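Local coordinates for sulfonate ABC transporter, periplasmic sulfonate-binding protein SsuA (Methylobacillus flagellatus, PDB 3UIF) that probably binds sulfonates or related sulfur compounds in the periplasm and delivers them to an ABC transporter for uptake, at residues Asp70-Asp76 with Met201-Arg207; Val89-Pro94 with Met304-Val310. All blocks are in the same frame, centred on the assembly; numbering follows the deposited sequence.

Contact 1 of 2, residues Asp70-Asp76 with Met201-Arg207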
# COMPACT_ATOMS: atom_id res chain seq x y z
N ASP A 70 5.27 15.06 -10.82
CA ASP A 70 5.71 14.17 -11.88
C ASP A 70 5.60 12.72 -11.48
O ASP A 70 5.18 11.88 -12.27
CB ASP A 70 7.14 14.51 -12.27
CG ASP A 70 7.31 15.97 -12.64
OD1 ASP A 70 6.43 16.52 -13.34
OD2 ASP A 70 8.30 16.59 -12.21
N PHE A 71 5.98 12.45 -10.23
CA PHE A 71 5.94 11.12 -9.66
C PHE A 71 5.29 11.18 -8.31
O PHE A 71 5.29 12.22 -7.67
CB PHE A 71 7.36 10.59 -9.50
CG PHE A 71 8.01 10.24 -10.79
CD1 PHE A 71 7.86 8.97 -11.32
CD2 PHE A 71 8.75 11.18 -11.49
CE1 PHE A 71 8.46 8.65 -12.53
CE2 PHE A 71 9.35 10.87 -12.69
CZ PHE A 71 9.20 9.61 -13.22
N GLY A 72 4.76 10.04 -7.88
CA GLY A 72 4.09 9.94 -6.60
C GLY A 72 4.23 8.56 -6.00
O GLY A 72 3.89 7.57 -6.62
N ILE A 73 4.75 8.50 -4.78
CA ILE A 73 4.86 7.25 -4.09
C ILE A 73 3.76 7.12 -3.05
O ILE A 73 3.86 7.66 -1.95
CB ILE A 73 6.24 7.07 -3.45
CG1 ILE A 73 7.34 7.26 -4.51
CG2 ILE A 73 6.32 5.67 -2.83
CD1 ILE A 73 8.75 7.47 -3.96
N TYR A 74 2.71 6.40 -3.43
CA TYR A 74 1.58 6.22 -2.54
C TYR A 74 0.79 4.98 -2.93
O TYR A 74 1.26 4.20 -3.78
CB TYR A 74 0.74 7.50 -2.43
CG TYR A 74 -0.03 7.97 -3.66
CD1 TYR A 74 -1.16 8.78 -3.51
CD2 TYR A 74 0.36 7.63 -4.96
CE1 TYR A 74 -1.89 9.23 -4.60
CE2 TYR A 74 -0.37 8.08 -6.05
CZ TYR A 74 -1.49 8.88 -5.87
OH TYR A 74 -2.22 9.34 -6.94
N GLY A 75 -0.36 4.76 -2.31
CA GLY A 75 -1.15 3.54 -2.51
C GLY A 75 -1.86 3.49 -3.84
O GLY A 75 -1.82 4.45 -4.61
N ASP A 76 -2.53 2.39 -4.13
CA ASP A 76 -3.23 2.24 -5.41
C ASP A 76 -4.62 2.84 -5.42
O ASP A 76 -5.20 3.06 -6.48
CB ASP A 76 -3.33 0.77 -5.81
CG ASP A 76 -3.93 -0.11 -4.71
OD1 ASP A 76 -4.27 -1.27 -5.03
OD2 ASP A 76 -4.04 0.34 -3.53
N MSE A 201 -1.46 -2.72 -1.96
CA MSE A 201 -0.38 -2.48 -2.92
C MSE A 201 -0.17 -1.00 -3.22
O MSE A 201 -0.66 -0.13 -2.49
CB MSE A 201 -0.68 -3.30 -4.17
CG MSE A 201 -0.73 -4.80 -3.85
SE MSE A 201 -0.38 -5.85 -5.48
CE MSE A 201 -0.57 -7.67 -4.74
N GLY A 202 0.57 -0.71 -4.29
CA GLY A 202 0.92 0.64 -4.70
C GLY A 202 2.38 0.74 -5.09
O GLY A 202 3.02 -0.25 -5.45
N GLY A 203 2.92 1.94 -5.00
CA GLY A 203 4.29 2.16 -5.41
C GLY A 203 4.48 3.51 -6.07
O GLY A 203 3.85 4.49 -5.67
N VAL A 204 5.33 3.53 -7.09
CA VAL A 204 5.77 4.75 -7.73
C VAL A 204 4.93 4.99 -8.96
O VAL A 204 4.98 4.22 -9.93
CB VAL A 204 7.25 4.70 -8.12
CG1 VAL A 204 7.66 5.98 -8.82
CG2 VAL A 204 8.13 4.46 -6.89
N TRP A 205 4.15 6.06 -8.91
CA TRP A 205 3.25 6.45 -9.99
C TRP A 205 3.80 7.63 -10.76
O TRP A 205 4.32 8.59 -10.18
CB TRP A 205 1.85 6.74 -9.43
CG TRP A 205 1.20 5.52 -8.83
CD1 TRP A 205 1.35 5.00 -7.55
CD2 TRP A 205 0.25 4.61 -9.49
NE1 TRP A 205 0.59 3.87 -7.38
CE2 TRP A 205 -0.09 3.58 -8.50
CE3 TRP A 205 -0.33 4.55 -10.75
CZ2 TRP A 205 -0.97 2.55 -8.79
CZ3 TRP A 205 -1.22 3.50 -11.03
CH2 TRP A 205 -1.52 2.52 -10.07
N ALA A 206 3.69 7.56 -12.07
CA ALA A 206 4.22 8.60 -12.94
C ALA A 206 3.13 9.22 -13.79
O ALA A 206 2.23 8.52 -14.28
CB ALA A 206 5.30 8.02 -13.82
N ARG A 207 3.21 10.55 -13.95
CA ARG A 207 2.33 11.28 -14.85
C ARG A 207 2.56 10.82 -16.30
O ARG A 207 3.68 10.79 -16.79
CB ARG A 207 2.55 12.78 -14.67
CG ARG A 207 1.45 13.65 -15.26
CD ARG A 207 1.52 15.08 -14.74
NE ARG A 207 2.89 15.58 -14.67
CZ ARG A 207 3.60 16.08 -15.69
NH1 ARG A 207 3.09 16.19 -16.91
NH2 ARG A 207 4.84 16.48 -15.47
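Met201, modelled as selenomethionine, touches the other segment through its backbone: its O packs 3.7 Å from Gly75 CA, near Asp76, whose OD1 is hydrogen-bonded to His281 NE2. Gly202 follows in a conformation open to glycine alone, since a CB at these backbone angles would be jammed against the preceding carbonyl O. Gly203 makes the first clear pair, with its N donating to Tyr74 O (3.1 Å) and its O accepting from Tyr74 N. At Val204 the contact passes to the other face of the sheet, where CG2 lies alongside Ile73 CG1 at 3.8 Å and CG1 turns to the Phe71 ring. Trp205 points to the same side of the sheet as Tyr74, and its N and O bond both ways with Gly72. Its CG sits beside the backbone N (chi1 -64°), which turns the face of its five-membered ring to the edge of Tyr74. The two rings form an offset edge-to-face pair with planes at 90°, Tyr74 CD2 lying 3.8 Å from Trp205 CD1. Ala206 rejoins Phe71, its CB 3.5 Å from CE1 of that ring. Arg207 closes the pairing: its N donates to Asp70 O (2.9 Å), and its side chain bends at chi3 to bring NH2 to Asp70 OD1. That salt bridge, 2.7 Å from NH2 to OD1, lies in the guanidinium plane but reaches the carboxylate on its anti side and somewhat out of its plane. Strand 202-207 runs antiparallel between 71-75 and 89-94 as the chain comes back from the second domain, characteristic of type 2 periplasmic binding proteins.

Contact 2 of 2, residues Val89-Pro94 with Met304-Val310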
# COMPACT_ATOMS: atom_id res chain seq x y z
N VAL A 89 -2.09 8.74 -14.97
CA VAL A 89 -0.97 8.26 -14.17
C VAL A 89 -0.76 6.74 -14.34
O VAL A 89 -1.72 6.00 -14.57
CB VAL A 89 -1.20 8.72 -12.70
CG1 VAL A 89 -1.11 7.59 -11.69
CG2 VAL A 89 -0.29 9.88 -12.36
N GLN A 90 0.50 6.32 -14.25
CA GLN A 90 0.95 4.94 -14.51
C GLN A 90 1.75 4.41 -13.34
O GLN A 90 2.53 5.15 -12.75
CB GLN A 90 1.99 4.94 -15.62
CG GLN A 90 1.56 4.56 -16.99
CD GLN A 90 2.57 5.09 -17.99
OE1 GLN A 90 3.64 4.53 -18.17
NE2 GLN A 90 2.22 6.21 -18.64
N LEU A 91 1.61 3.12 -13.04
CA LEU A 91 2.50 2.47 -12.08
C LEU A 91 3.80 2.06 -12.78
O LEU A 91 3.79 1.18 -13.66
CB LEU A 91 1.82 1.25 -11.44
CG LEU A 91 2.63 0.49 -10.38
CD1 LEU A 91 2.90 1.35 -9.15
CD2 LEU A 91 1.89 -0.77 -9.99
N VAL A 92 4.92 2.70 -12.40
CA VAL A 92 6.24 2.42 -13.00
C VAL A 92 7.19 1.64 -12.09
O VAL A 92 8.24 1.18 -12.54
CB VAL A 92 6.95 3.69 -13.52
CG1 VAL A 92 6.19 4.30 -14.69
CG2 VAL A 92 7.18 4.70 -12.39
N ALA A 93 6.81 1.50 -10.82
CA ALA A 93 7.51 0.65 -9.85
C ALA A 93 6.59 0.28 -8.68
O ALA A 93 6.33 1.11 -7.80
CB ALA A 93 8.78 1.33 -9.35
N PRO A 94 6.07 -0.97 -8.68
CA PRO A 94 5.27 -1.47 -7.58
C PRO A 94 6.15 -1.59 -6.34
O PRO A 94 7.30 -2.03 -6.47
CB PRO A 94 4.82 -2.86 -8.05
CG PRO A 94 5.02 -2.87 -9.53
CD PRO A 94 6.20 -1.98 -9.75
N MSE A 304 -2.75 1.63 -17.19
CA MSE A 304 -2.30 2.16 -15.91
C MSE A 304 -1.09 1.41 -15.40
O MSE A 304 -0.38 1.90 -14.52
CB MSE A 304 -3.55 1.95 -15.08
CG MSE A 304 -3.38 2.14 -13.60
SE MSE A 304 -5.18 1.91 -12.84
CE MSE A 304 -4.63 2.54 -11.08
N LEU A 305 -0.82 0.22 -15.93
CA LEU A 305 0.37 -0.52 -15.54
C LEU A 305 1.43 -0.56 -16.63
O LEU A 305 1.18 -1.05 -17.73
CB LEU A 305 0.01 -1.95 -15.15
CG LEU A 305 -1.13 -2.23 -14.19
CD1 LEU A 305 -1.39 -3.73 -14.19
CD2 LEU A 305 -0.85 -1.68 -12.80
N ASN A 306 2.62 -0.05 -16.32
CA ASN A 306 3.74 -0.09 -17.25
C ASN A 306 4.95 -0.85 -16.69
O ASN A 306 5.73 -0.29 -15.92
CB ASN A 306 4.13 1.33 -17.64
CG ASN A 306 5.12 1.37 -18.80
OD1 ASN A 306 5.64 0.35 -19.24
ND2 ASN A 306 5.39 2.57 -19.28
N PRO A 307 5.12 -2.13 -17.09
CA PRO A 307 6.23 -2.97 -16.60
C PRO A 307 7.59 -2.74 -17.27
O PRO A 307 8.57 -3.39 -16.90
CB PRO A 307 5.74 -4.40 -16.90
CG PRO A 307 4.89 -4.24 -18.11
CD PRO A 307 4.23 -2.88 -17.99
N HIS A 308 7.66 -1.82 -18.23
CA HIS A 308 8.89 -1.65 -19.02
C HIS A 308 10.11 -1.21 -18.24
O HIS A 308 11.23 -1.63 -18.54
CB HIS A 308 8.65 -0.73 -20.24
CG HIS A 308 9.93 -0.27 -20.93
ND1 HIS A 308 10.72 -1.11 -21.64
CD2 HIS A 308 10.54 0.99 -20.98
CE1 HIS A 308 11.78 -0.41 -22.13
NE2 HIS A 308 11.67 0.87 -21.72
N PHE A 309 9.91 -0.36 -17.22
CA PHE A 309 11.02 0.21 -16.45
C PHE A 309 11.66 -0.73 -15.41
O PHE A 309 12.87 -0.67 -15.19
CB PHE A 309 10.59 1.53 -15.81
CG PHE A 309 10.14 2.54 -16.81
CD1 PHE A 309 11.06 3.23 -17.59
CD2 PHE A 309 8.78 2.75 -17.03
CE1 PHE A 309 10.64 4.14 -18.56
CE2 PHE A 309 8.35 3.67 -17.99
CZ PHE A 309 9.29 4.37 -18.76
N VAL A 310 10.83 -1.57 -14.78
CA VAL A 310 11.30 -2.56 -13.84
C VAL A 310 12.07 -3.68 -14.58
O VAL A 310 13.15 -4.12 -14.15
CB VAL A 310 10.12 -3.11 -13.01
CG1 VAL A 310 10.46 -4.46 -12.37
CG2 VAL A 310 9.67 -2.07 -12.00
O HOH W 1 8.15 -0.48 -14.92
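Val92 meets the Phe309 ring obliquely through CG1, 3.8 Å from Phe309 CD2, with chi1 at -66° setting that methyl beside its own backbone N. Next to it Val310 turns CG2 toward the bend of the other chain, 3.6 Å from Val92 O and within touch of Ala93 and the CD of Pro94. Between these patches a water ties the backbones together, giving its protons to Val92 O and Asn306 O and accepting from Val310 N. Further back the chains bridge directly. Leu91 N donates to Met304 O (2.8 Å, nearly straight). Asn306 N in turn donates to Leu91 O at 3.2 Å, while the side chains of Leu91 and Leu305 run side by side with their CD2 methyls 4.0 Å apart. The polar centre is Asn306, whose CG is anti to the backbone N (chi1 -170°), carrying the amide across to Gln90. There ND2 donates to Gln90 OE1 at 2.9 Å, in the plane of its own amide. On its other arm OD1 accepts from His308 N in an Asx turn, capping the start of helix 308-316. Gln90 is held at both ends of its amide, since NE2 bonds Asn208 OD1. Replacing Gln90 with an alanine would probably leave Asn306 ND2 without this acceptor and Asn208 OD1 without this donor. The same asparagine amide thus serves two tasks, so the start of the helix is linked to strand 89-94 by polar bonds as well as by apolar packing.

How the contacts relate
From the N terminus the chain lays down strand 71-75, passes through helix 77-85 and enters strand 89-94. It then leaves for the second sheet and comes back as strand 202-207, where contact 1 closes a loop of 124 residues. Helix 308-316 arrives much later, and contact 2 closes the wider loop of 209. The two loops cross rather than nest, because 89-94 lies inside the first and 201-207 inside the second. Strand 202-207 sits between 71-75 and 89-94, so both contacts reach one sheet, 304-310 from outside it, with centres about 9 Å apart. Trp205 packs on Val89 and Met304, joining sheet and C-terminal region.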